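Local structure of ribonucleoside-diphosphate reductase (Pseudomonas aeruginosa, 5IM3) at residues L160-L165 with L183-T188; N346-S349 with Y353-S356; D546-M551 with T891-W896; Q672-P675 with A680-A683. The protein probably catalyses the reduction of ribonucleoside diphosphates to deoxyribonucleotides for DNA synthesis and binds the allosteric effector dATP. All blocks are in the same frame, centred on the assembly; numbering follows the deposited sequence.

Contact 1 (L160-L165 with L183-T188)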
loop_
_atom_site.group_PDB
_atom_site.type_symbol
_atom_site.label_atom_id
_atom_site.label_comp_id
_atom_site.label_asym_id
_atom_site.label_seq_id
_atom_site.Cartn_x
_atom_site.Cartn_y
_atom_site.Cartn_z
ATOM N N LEU A 160 42.127 33.174 -44.621
ATOM C CA LEU A 160 40.799 32.607 -44.813
ATOM C C LEU A 160 40.185 33.111 -46.111
ATOM O O LEU A 160 40.204 34.312 -46.397
ATOM C CB LEU A 160 39.895 32.961 -43.631
ATOM C CG LEU A 160 38.416 32.595 -43.791
ATOM C CD1 LEU A 160 38.249 31.101 -44.029
ATOM C CD2 LEU A 160 37.627 33.033 -42.574
ATOM N N ASP A 161 39.634 32.187 -46.895
ATOM C CA ASP A 161 38.986 32.534 -48.156
ATOM C C ASP A 161 37.560 32.981 -47.863
ATOM O O ASP A 161 36.708 32.168 -47.490
ATOM C CB ASP A 161 39.007 31.345 -49.111
ATOM C CG ASP A 161 38.674 31.736 -50.538
ATOM O OD1 ASP A 161 37.825 32.631 -50.731
ATOM O OD2 ASP A 161 39.267 31.151 -51.468
ATOM N N MET A 162 37.298 34.280 -48.027
ATOM C CA MET A 162 35.953 34.803 -47.824
ATOM C C MET A 162 35.055 34.525 -49.023
ATOM O O MET A 162 33.839 34.375 -48.860
ATOM C CB MET A 162 36.014 36.306 -47.554
ATOM C CG MET A 162 34.927 36.822 -46.621
ATOM S SD MET A 162 35.095 36.196 -44.935
ATOM C CE MET A 162 33.941 37.250 -44.060
ATOM N N GLY A 163 35.631 34.447 -50.224
ATOM C CA GLY A 163 34.828 34.145 -51.399
ATOM C C GLY A 163 34.259 32.738 -51.361
ATOM O O GLY A 163 33.073 32.526 -51.634
ATOM N N ARG A 164 35.097 31.755 -51.021
ATOM C CA ARG A 164 34.619 30.379 -50.942
ATOM C C ARG A 164 33.672 30.186 -49.765
ATOM O O ARG A 164 32.784 29.329 -49.820
ATOM C CB ARG A 164 35.800 29.415 -50.829
ATOM C CG ARG A 164 35.406 27.952 -50.979
ATOM C CD ARG A 164 36.569 27.014 -50.697
ATOM N NE ARG A 164 36.248 25.636 -51.064
ATOM C CZ ARG A 164 35.531 24.804 -50.313
ATOM N NH1 ARG A 164 35.047 25.198 -49.141
ATOM N NH2 ARG A 164 35.292 23.572 -50.739
ATOM N N LEU A 165 33.846 30.967 -48.697
ATOM C CA LEU A 165 32.957 30.853 -47.546
ATOM C C LEU A 165 31.542 31.285 -47.900
ATOM O O LEU A 165 30.568 30.671 -47.450
ATOM C CB LEU A 165 33.499 31.685 -46.386
ATOM C CG LEU A 165 32.611 31.758 -45.144
ATOM C CD1 LEU A 165 32.320 30.367 -44.601
ATOM C CD2 LEU A 165 33.266 32.626 -44.082
ATOM N N LEU A 183 23.130 35.644 -41.933
ATOM C CA LEU A 183 23.018 35.458 -40.490
ATOM C C LEU A 183 23.962 34.363 -40.005
ATOM O O LEU A 183 24.632 34.521 -38.977
ATOM C CB LEU A 183 21.572 35.126 -40.121
ATOM C CG LEU A 183 21.174 35.220 -38.647
ATOM C CD1 LEU A 183 21.131 36.673 -38.191
ATOM C CD2 LEU A 183 19.831 34.541 -38.413
ATOM N N ILE A 184 24.033 33.248 -40.736
ATOM C CA ILE A 184 24.915 32.154 -40.340
ATOM C C ILE A 184 26.374 32.574 -40.459
ATOM O O ILE A 184 27.199 32.249 -39.598
ATOM C CB ILE A 184 24.624 30.897 -41.182
ATOM C CG1 ILE A 184 23.179 30.434 -40.978
ATOM C CG2 ILE A 184 25.595 29.773 -40.817
ATOM C CD1 ILE A 184 22.779 29.270 -41.866
ATOM N N GLU A 185 26.718 33.290 -41.532
ATOM C CA GLU A 185 28.106 33.689 -41.746
ATOM C C GLU A 185 28.591 34.618 -40.640
ATOM O O GLU A 185 29.747 34.529 -40.206
ATOM C CB GLU A 185 28.247 34.357 -43.113
ATOM C CG GLU A 185 29.682 34.643 -43.519
ATOM C CD GLU A 185 29.798 35.081 -44.967
ATOM O OE1 GLU A 185 28.749 35.221 -45.631
ATOM O OE2 GLU A 185 30.936 35.282 -45.442
ATOM N N ARG A 186 27.724 35.516 -40.169
ATOM C CA ARG A 186 28.109 36.423 -39.092
ATOM C C ARG A 186 28.279 35.671 -37.778
ATOM O O ARG A 186 29.291 35.832 -37.086
ATOM C CB ARG A 186 27.072 37.537 -38.947
ATOM C CG ARG A 186 27.087 38.546 -40.085
ATOM C CD ARG A 186 26.176 39.733 -39.808
ATOM N NE ARG A 186 24.813 39.523 -40.297
ATOM C CZ ARG A 186 23.791 39.112 -39.553
ATOM N NH1 ARG A 186 23.949 38.855 -38.260
ATOM N NH2 ARG A 186 22.595 38.959 -40.109
ATOM N N GLU A 187 27.296 34.841 -37.417
ATOM C CA GLU A 187 27.360 34.123 -36.148
ATOM C C GLU A 187 28.575 33.204 -36.097
ATOM O O GLU A 187 29.199 33.044 -35.042
ATOM C CB GLU A 187 26.073 33.328 -35.929
ATOM C CG GLU A 187 25.917 32.752 -34.525
ATOM C CD GLU A 187 25.573 33.810 -33.491
ATOM O OE1 GLU A 187 25.411 34.988 -33.874
ATOM O OE2 GLU A 187 25.461 33.460 -32.295
ATOM N N THR A 188 28.919 32.583 -37.226
ATOM C CA THR A 188 30.143 31.791 -37.298
ATOM C C THR A 188 31.367 32.666 -37.062
ATOM O O THR A 188 32.127 32.450 -36.110
ATOM C CB THR A 188 30.246 31.093 -38.656
ATOM O OG1 THR A 188 30.055 32.049 -39.706
ATOM C CG2 THR A 188 29.213 29.992 -38.783
#

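Contact 2 (N346-S349 with Y353-S356)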
loop_
_atom_site.group_PDB
_atom_site.type_symbol
_atom_site.label_atom_id
_atom_site.label_comp_id
_atom_site.label_asym_id
_atom_site.label_seq_id
_atom_site.Cartn_x
_atom_site.Cartn_y
_atom_site.Cartn_z
ATOM N N ASN A 346 18.283 5.560 -58.988
ATOM C CA ASN A 346 17.307 6.643 -58.964
ATOM C C ASN A 346 16.265 6.420 -57.876
ATOM O O ASN A 346 15.841 7.369 -57.209
ATOM C CB ASN A 346 16.634 6.771 -60.328
ATOM C CG ASN A 346 17.551 7.375 -61.373
ATOM O OD1 ASN A 346 18.449 8.156 -61.052
ATOM N ND2 ASN A 346 17.329 7.017 -62.633
ATOM N N LEU A 347 15.843 5.169 -57.679
ATOM C CA LEU A 347 14.845 4.889 -56.653
ATOM C C LEU A 347 15.405 5.137 -55.256
ATOM O O LEU A 347 14.711 5.680 -54.390
ATOM C CB LEU A 347 14.351 3.447 -56.782
ATOM C CG LEU A 347 13.058 3.142 -56.026
ATOM C CD1 LEU A 347 11.876 3.850 -56.684
ATOM C CD2 LEU A 347 12.815 1.646 -55.943
ATOM N N LEU A 348 16.663 4.755 -55.023
ATOM C CA LEU A 348 17.262 4.890 -53.700
ATOM C C LEU A 348 17.633 6.338 -53.391
ATOM O O LEU A 348 17.264 6.868 -52.338
ATOM C CB LEU A 348 18.498 3.992 -53.599
ATOM C CG LEU A 348 18.244 2.483 -53.575
ATOM C CD1 LEU A 348 19.556 1.727 -53.692
ATOM C CD2 LEU A 348 17.513 2.077 -52.302
ATOM N N SER A 349 18.361 6.990 -54.300
ATOM C CA SER A 349 18.861 8.338 -54.049
ATOM C C SER A 349 17.746 9.372 -53.923
ATOM O O SER A 349 17.974 10.435 -53.338
ATOM C CB SER A 349 19.820 8.755 -55.167
ATOM O OG SER A 349 19.184 8.700 -56.432
ATOM N N TYR A 353 12.127 4.813 -52.144
ATOM C CA TYR A 353 12.163 3.507 -51.506
ATOM C C TYR A 353 13.553 3.345 -50.913
ATOM O O TYR A 353 14.514 3.952 -51.392
ATOM C CB TYR A 353 11.841 2.387 -52.510
ATOM C CG TYR A 353 12.364 1.014 -52.138
ATOM C CD1 TYR A 353 13.636 0.601 -52.527
ATOM C CD2 TYR A 353 11.581 0.122 -51.419
ATOM C CE1 TYR A 353 14.114 -0.658 -52.194
ATOM C CE2 TYR A 353 12.049 -1.136 -51.083
ATOM C CZ TYR A 353 13.315 -1.521 -51.476
ATOM O OH TYR A 353 13.780 -2.771 -51.140
ATOM N N MET A 354 13.656 2.548 -49.854
ATOM C CA MET A 354 14.944 2.325 -49.210
ATOM C C MET A 354 15.080 0.851 -48.876
ATOM O O MET A 354 14.222 0.281 -48.197
ATOM C CB MET A 354 15.089 3.179 -47.946
ATOM C CG MET A 354 16.505 3.216 -47.389
ATOM S SD MET A 354 17.738 3.755 -48.598
ATOM C CE MET A 354 17.154 5.405 -48.986
ATOM N N SER A 355 16.158 0.242 -49.356
ATOM C CA SER A 355 16.446 -1.136 -49.015
ATOM C C SER A 355 16.684 -1.262 -47.515
ATOM O O SER A 355 16.948 -0.280 -46.813
ATOM C CB SER A 355 17.668 -1.629 -49.789
ATOM O OG SER A 355 17.494 -1.435 -51.183
ATOM N N SER A 356 16.582 -2.493 -47.024
ATOM C CA SER A 356 16.793 -2.751 -45.611
ATOM C C SER A 356 18.237 -2.447 -45.220
ATOM O O SER A 356 19.137 -2.354 -46.061
ATOM C CB SER A 356 16.464 -4.204 -45.283
ATOM O OG SER A 356 17.311 -5.076 -46.009
#

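Contact 3 (D546-M551 with T891-W896)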
loop_
_atom_site.group_PDB
_atom_site.type_symbol
_atom_site.label_atom_id
_atom_site.label_comp_id
_atom_site.label_asym_id
_atom_site.label_seq_id
_atom_site.Cartn_x
_atom_site.Cartn_y
_atom_site.Cartn_z
ATOM N N ASP A 546 -7.925 -17.170 -16.692
ATOM C CA ASP A 546 -6.833 -17.041 -15.731
ATOM C C ASP A 546 -5.481 -17.012 -16.431
ATOM O O ASP A 546 -4.599 -16.230 -16.059
ATOM C CB ASP A 546 -6.887 -18.184 -14.716
ATOM C CG ASP A 546 -8.109 -18.115 -13.820
ATOM O OD1 ASP A 546 -8.753 -17.046 -13.761
ATOM O OD2 ASP A 546 -8.419 -19.133 -13.165
ATOM N N LEU A 547 -5.293 -17.859 -17.441
ATOM C CA LEU A 547 -4.040 -17.839 -18.186
ATOM C C LEU A 547 -3.936 -16.572 -19.026
ATOM O O LEU A 547 -2.861 -15.969 -19.127
ATOM C CB LEU A 547 -3.933 -19.089 -19.061
ATOM C CG LEU A 547 -2.619 -19.288 -19.816
ATOM C CD1 LEU A 547 -1.447 -19.390 -18.848
ATOM C CD2 LEU A 547 -2.695 -20.528 -20.700
ATOM N N TRP A 548 -5.049 -16.155 -19.630
ATOM C CA TRP A 548 -5.083 -14.900 -20.372
ATOM C C TRP A 548 -4.672 -13.729 -19.485
ATOM O O TRP A 548 -3.845 -12.896 -19.878
ATOM C CB TRP A 548 -6.490 -14.701 -20.940
ATOM C CG TRP A 548 -6.742 -13.404 -21.646
ATOM C CD1 TRP A 548 -7.605 -12.418 -21.260
ATOM C CD2 TRP A 548 -6.153 -12.962 -22.875
ATOM N NE1 TRP A 548 -7.583 -11.388 -22.167
ATOM C CE2 TRP A 548 -6.700 -11.696 -23.168
ATOM C CE3 TRP A 548 -5.214 -13.510 -23.753
ATOM C CZ2 TRP A 548 -6.338 -10.969 -24.301
ATOM C CZ3 TRP A 548 -4.855 -12.783 -24.878
ATOM C CH2 TRP A 548 -5.416 -11.529 -25.140
ATOM N N ARG A 549 -5.223 -13.665 -18.268
ATOM C CA ARG A 549 -4.857 -12.601 -17.337
ATOM C C ARG A 549 -3.368 -12.638 -17.012
ATOM O O ARG A 549 -2.714 -11.591 -16.943
ATOM C CB ARG A 549 -5.690 -12.720 -16.057
ATOM C CG ARG A 549 -5.285 -11.758 -14.946
ATOM C CD ARG A 549 -6.169 -11.906 -13.709
ATOM N NE ARG A 549 -7.523 -11.400 -13.925
ATOM C CZ ARG A 549 -8.412 -11.190 -12.956
ATOM N NH1 ARG A 549 -8.095 -11.437 -11.690
ATOM N NH2 ARG A 549 -9.622 -10.724 -13.248
ATOM N N LYS A 550 -2.817 -13.836 -16.802
ATOM C CA LYS A 550 -1.387 -13.957 -16.537
ATOM C C LYS A 550 -0.569 -13.481 -17.731
ATOM O O LYS A 550 0.463 -12.819 -17.565
ATOM C CB LYS A 550 -1.047 -15.406 -16.190
ATOM C CG LYS A 550 0.414 -15.651 -15.839
ATOM C CD LYS A 550 0.790 -14.972 -14.533
ATOM C CE LYS A 550 2.177 -15.385 -14.076
ATOM N NZ LYS A 550 2.571 -14.700 -12.815
ATOM N N MET A 551 -1.017 -13.808 -18.944
ATOM C CA MET A 551 -0.307 -13.370 -20.140
ATOM C C MET A 551 -0.274 -11.848 -20.234
ATOM O O MET A 551 0.763 -11.263 -20.565
ATOM C CB MET A 551 -0.961 -13.978 -21.383
ATOM C CG MET A 551 -0.871 -15.500 -21.445
ATOM S SD MET A 551 -2.108 -16.260 -22.517
ATOM C CE MET A 551 -1.635 -15.598 -24.120
ATOM N N THR A 891 -8.202 -4.298 -25.218
ATOM C CA THR A 891 -7.343 -3.972 -26.352
ATOM C C THR A 891 -6.961 -5.222 -27.136
ATOM O O THR A 891 -7.149 -5.282 -28.356
ATOM C CB THR A 891 -6.088 -3.245 -25.868
ATOM O OG1 THR A 891 -6.452 -1.971 -25.327
ATOM C CG2 THR A 891 -5.095 -3.042 -27.016
ATOM N N TYR A 892 -6.407 -6.228 -26.458
ATOM C CA TYR A 892 -5.905 -7.396 -27.171
ATOM C C TYR A 892 -7.008 -8.377 -27.548
ATOM O O TYR A 892 -6.795 -9.214 -28.432
ATOM C CB TYR A 892 -4.813 -8.072 -26.343
ATOM C CG TYR A 892 -3.563 -7.224 -26.289
ATOM C CD1 TYR A 892 -2.672 -7.204 -27.357
ATOM C CD2 TYR A 892 -3.292 -6.413 -25.196
ATOM C CE1 TYR A 892 -1.536 -6.417 -27.326
ATOM C CE2 TYR A 892 -2.158 -5.619 -25.156
ATOM C CZ TYR A 892 -1.284 -5.622 -26.222
ATOM O OH TYR A 892 -0.153 -4.834 -26.186
ATOM N N ARG A 893 -8.180 -8.287 -26.916
ATOM C CA ARG A 893 -9.365 -8.918 -27.487
ATOM C C ARG A 893 -9.727 -8.271 -28.817
ATOM O O ARG A 893 -10.030 -8.964 -29.795
ATOM C CB ARG A 893 -10.550 -8.814 -26.524
ATOM C CG ARG A 893 -10.494 -9.740 -25.325
ATOM C CD ARG A 893 -11.864 -9.858 -24.673
ATOM N NE ARG A 893 -11.801 -10.505 -23.364
ATOM C CZ ARG A 893 -12.809 -11.164 -22.802
ATOM N NH1 ARG A 893 -13.971 -11.283 -23.434
ATOM N NH2 ARG A 893 -12.653 -11.719 -21.607
ATOM N N MET A 894 -9.706 -6.937 -28.867
ATOM C CA MET A 894 -10.034 -6.223 -30.097
ATOM C C MET A 894 -9.047 -6.560 -31.207
ATOM O O MET A 894 -9.446 -6.763 -32.359
ATOM C CB MET A 894 -10.052 -4.717 -29.829
ATOM C CG MET A 894 -10.309 -3.851 -31.055
ATOM S SD MET A 894 -10.116 -2.090 -30.706
ATOM C CE MET A 894 -10.524 -1.391 -32.304
ATOM N N ALA A 895 -7.754 -6.612 -30.880
ATOM C CA ALA A 895 -6.749 -6.953 -31.882
ATOM C C ALA A 895 -7.047 -8.302 -32.524
ATOM O O ALA A 895 -6.957 -8.452 -33.749
ATOM C CB ALA A 895 -5.359 -6.962 -31.247
ATOM N N TRP A 896 -7.400 -9.295 -31.709
ATOM C CA TRP A 896 -7.772 -10.603 -32.239
ATOM C C TRP A 896 -9.104 -10.532 -32.977
ATOM O O TRP A 896 -9.251 -11.078 -34.076
ATOM C CB TRP A 896 -7.835 -11.615 -31.093
ATOM C CG TRP A 896 -8.232 -12.994 -31.507
ATOM C CD1 TRP A 896 -7.489 -13.880 -32.230
ATOM C CD2 TRP A 896 -9.464 -13.655 -31.203
ATOM N NE1 TRP A 896 -8.186 -15.052 -32.403
ATOM C CE2 TRP A 896 -9.401 -14.938 -31.781
ATOM C CE3 TRP A 896 -10.614 -13.285 -30.501
ATOM C CZ2 TRP A 896 -10.446 -15.852 -31.681
ATOM C CZ3 TRP A 896 -11.647 -14.190 -30.403
ATOM C CH2 TRP A 896 -11.555 -15.464 -30.985
#

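Contact 4 (Q672-P675 with A680-A683)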
loop_
_atom_site.group_PDB
_atom_site.type_symbol
_atom_site.label_atom_id
_atom_site.label_comp_id
_atom_site.label_asym_id
_atom_site.label_seq_id
_atom_site.Cartn_x
_atom_site.Cartn_y
_atom_site.Cartn_z
ATOM N N GLN A 672 -1.921 15.457 -45.379
ATOM C CA GLN A 672 -3.345 15.496 -45.669
ATOM C C GLN A 672 -4.143 16.152 -44.549
ATOM O O GLN A 672 -5.364 16.290 -44.670
ATOM C CB GLN A 672 -3.862 14.076 -45.923
ATOM C CG GLN A 672 -3.094 13.330 -47.010
ATOM C CD GLN A 672 -3.510 11.880 -47.129
ATOM O OE1 GLN A 672 -4.495 11.559 -47.793
ATOM N NE2 GLN A 672 -2.760 10.991 -46.483
ATOM N N HIS A 673 -3.476 16.572 -43.471
ATOM C CA HIS A 673 -4.137 17.162 -42.308
ATOM C C HIS A 673 -5.174 16.208 -41.724
ATOM O O HIS A 673 -6.253 16.620 -41.289
ATOM C CB HIS A 673 -4.768 18.510 -42.659
ATOM C CG HIS A 673 -3.772 19.545 -43.078
ATOM N ND1 HIS A 673 -3.360 19.695 -44.384
ATOM C CD2 HIS A 673 -3.096 20.474 -42.361
ATOM C CE1 HIS A 673 -2.478 20.677 -44.455
ATOM N NE2 HIS A 673 -2.299 21.165 -43.240
ATOM N N ILE A 674 -4.842 14.924 -41.713
ATOM C CA ILE A 674 -5.689 13.889 -41.126
ATOM C C ILE A 674 -5.112 13.538 -39.759
ATOM O O ILE A 674 -3.946 13.121 -39.684
ATOM C CB ILE A 674 -5.766 12.639 -42.014
ATOM C CG1 ILE A 674 -6.312 12.990 -43.401
ATOM C CG2 ILE A 674 -6.638 11.578 -41.346
ATOM C CD1 ILE A 674 -6.329 11.808 -44.361
ATOM N N PRO A 675 -5.867 13.688 -38.670
ATOM C CA PRO A 675 -5.381 13.186 -37.381
ATOM C C PRO A 675 -5.424 11.669 -37.355
ATOM O O PRO A 675 -6.321 11.046 -37.929
ATOM C CB PRO A 675 -6.354 13.798 -36.366
ATOM C CG PRO A 675 -7.600 14.046 -37.140
ATOM C CD PRO A 675 -7.162 14.382 -38.538
ATOM N N ALA A 680 -10.939 9.233 -41.001
ATOM C CA ALA A 680 -10.236 9.590 -42.228
ATOM C C ALA A 680 -8.852 8.955 -42.293
ATOM O O ALA A 680 -8.372 8.638 -43.387
ATOM C CB ALA A 680 -10.130 11.111 -42.348
ATOM N N ALA A 681 -8.192 8.766 -41.147
ATOM C CA ALA A 681 -6.906 8.074 -41.142
ATOM C C ALA A 681 -7.089 6.579 -41.362
ATOM O O ALA A 681 -6.302 5.944 -42.075
ATOM C CB ALA A 681 -6.173 8.328 -39.826
ATOM N N ILE A 682 -8.116 5.998 -40.742
ATOM C CA ILE A 682 -8.424 4.590 -40.962
ATOM C C ILE A 682 -8.733 4.343 -42.433
ATOM O O ILE A 682 -8.356 3.309 -42.999
ATOM C CB ILE A 682 -9.587 4.165 -40.047
ATOM C CG1 ILE A 682 -9.089 4.055 -38.602
ATOM C CG2 ILE A 682 -10.206 2.856 -40.517
ATOM C CD1 ILE A 682 -10.167 3.706 -37.594
ATOM N N ALA A 683 -9.422 5.289 -43.074
ATOM C CA ALA A 683 -9.730 5.156 -44.493
ATOM C C ALA A 683 -8.466 5.231 -45.341
ATOM O O ALA A 683 -8.279 4.436 -46.270
ATOM C CB ALA A 683 -10.725 6.237 -44.913
#

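Contact 1 (L160-L165 with L183-T188)
Glu185 reaches across to Leu165 and Met162, and the closest touches are made by one of its carboxylate oxygens. With CG anti to the backbone N (chi1 -172°) and the chain extended beyond it, the glutamate spans the gap between two helices. Its OE2 comes to 3.8 Å from Leu165 CD2 and lies equally far, 3.8 Å, from Met162 CE. The leucine is the better packed partner, because its CD2 also meets the aliphatic part of the glutamate, 4.2 Å from Glu185 CG. These are van der Waals touches between methyl groups and a polar tip; no hydrogen bond crosses the contact. Met162, bent at its second torsion, closes the looser, solvent side with its terminal methyl alone. The backbones stay well apart, with the CA atoms of Leu165 and Glu185 8.1 Å from each other. The start of helix 162-173 is fixed independently: Asp161 is its N-cap, and OD1 of Asp161 accepts from Arg164 N at 2.9 Å. That bond is nearly straight (168°) but arrives well above the carboxylate plane. Around this, the second ATP-cone domain closes in. Leu165 and Thr188 both rest on Leu205 of helix 198-210, Ile184 packs against Tyr219 and Val222 of helix 219-239, and Arg164 makes a salt bridge to Asp229 of that same helix.

Contact 2 (N346-S349 with Y353-S356)
Leu347 and Leu348, in the last turn of helix 337-349, pack on Tyr353 and Met354 of strand 353-355, a tight helix-turn-strand reversal that delivers the chain to the antiparallel partner of strand 600-608. Leu347 points toward the strand and lays its CD2 against the root of the tyrosine, 3.6 Å from Tyr353 CB and 3.7 Å from Tyr353 CD1, so the methyl sits where the ring begins. Leu348 has CG anti to its carbonyl carbon (chi1 -69°), which swings CD2 over the strand backbone. There this methyl lies 3.7 Å from Tyr353 O and likewise 3.7 Å from Ser355 OG. No hydrogen bond joins the two segments, so apolar packing does the work.

One shell out, Leu348 is backed by Phe323 and Val326 of helix 319-330, and Leu347 by Thr626, Thr629 and Met633 of helix 620-640. The strand is held in place by backbone bonding of Met354 with Ser606, in the antiparallel neighbour 600-608. Met354 itself, touching Ile775 and Thr779 on helix 773-779, is bent at chi2 and chi3 (55° and 61°), and this curl carries its CE back to 3.7 Å from Leu348 O.

Contact 3 (D546-M551 with T891-W896)
Asp889 OD1, one turn before Arg893 on helix 885-897, is gripped from both helices: it takes a hydrogen bond from the indole NE1 of Trp548 and a salt bridge from NE of Arg893. Indole and guanidinium therefore converge on one oxygen, and the buried indole N-H is satisfied there. The apolar touch lies at the far end of the indole. Trp548 has CG anti to its backbone N (chi1 175°), which sends the ring system straight out to bridge segments 546-551 and 891-896, whose nearest CA atoms, those of Trp548 and Tyr892, are 10.2 Å apart. Its benzo edge meets the root of the tyrosine side chain and the neighbouring backbone: Trp548 CH2 is 3.7 Å from Tyr892 CB, which lies near the indole plane, and Trp548 CZ2 is 4.2 Å from Arg893 N. Tyr892 offers only this CB, since its ring leads away, and the side chain touches Leu878 and Thr903; the two aromatic side chains run at about a right angle and do not stack. Arg893 passes beside the indole, its CG 4.5 Å from Trp548 CZ2, and its guanidinium makes a cation-pi contact with Phe496. Trp548 also rests on helix 489-496. That helix and helix 544-558 both lie between parallel strands 482-487 and 562-565, so the indole joins an elaborated beta-alpha-beta crossover to a late helix, as befits the outer helical layer of the ten-stranded alpha-beta barrel.

Contact 4 (Q672-P675 with A680-A683)
Ile674 has CG1 beside its backbone N (chi1 -59°), which places CG2 anti to that N and drives this branch methyl into the first turns of helix 679-707, onto Ala680 and Ala681. The methyl lands on the helix backbone as much as on side chains: Ile674 CG2 is 3.2 Å from Ala681 N, a tight approach, and 3.6 Å from Ala680 C. Both alanine methyls touch it as well, with Ala681 CB at 3.6 Å and Ala680 CB at 3.7 Å from Ile674 CG2. Small residues let the isoleucine come this close, and the CA atoms of Ile674 and Ala681 are just 5.9 Å apart. Next along the loop, Pro675 takes part through its carbonyl, whose O lies 3.3 Å from Ala681 CB. That same oxygen accepts a hydrogen bond from Ser678 OG, which in turn receives a weak one from Ala681 N.

Behind the contact, Leu669 of helix 665-672 touches both Ile674 and Ala681, tying the two helices together. The reversal starts at His673, whose positive phi (57°) ends helix 665-672 in a Schellman motif. Ile674, the next residue, makes the motif's characteristic apolar touch back on Leu669 and, in addition, packs its CG2 on the following helix, completing a compact helix-loop-helix turn in the barrel domain.

How the contacts relate
Contact 1 is the surface case, in the second ATP cone, where a carboxylate merely brushes methyl groups; contacts 2 and 3 are buried, and contact 4 is partly so. Contacts 2 and 4 are short-range reversals, one helix to strand and one helix to helix: contact 2 packs leucines on a tyrosine and the strand backbone, while contact 4 seats an isoleucine methyl on alanines and the helix backbone. Contact 3 differs in joining segments some 340 residues apart, with a shared aspartate beside its aromatic edge. It is also nearest to contact 4, their closest atoms about 7 Å apart, and helix 856-866 touches both. Contact 1 lies across the chain's centre from contact 3, about 61 Å between centres.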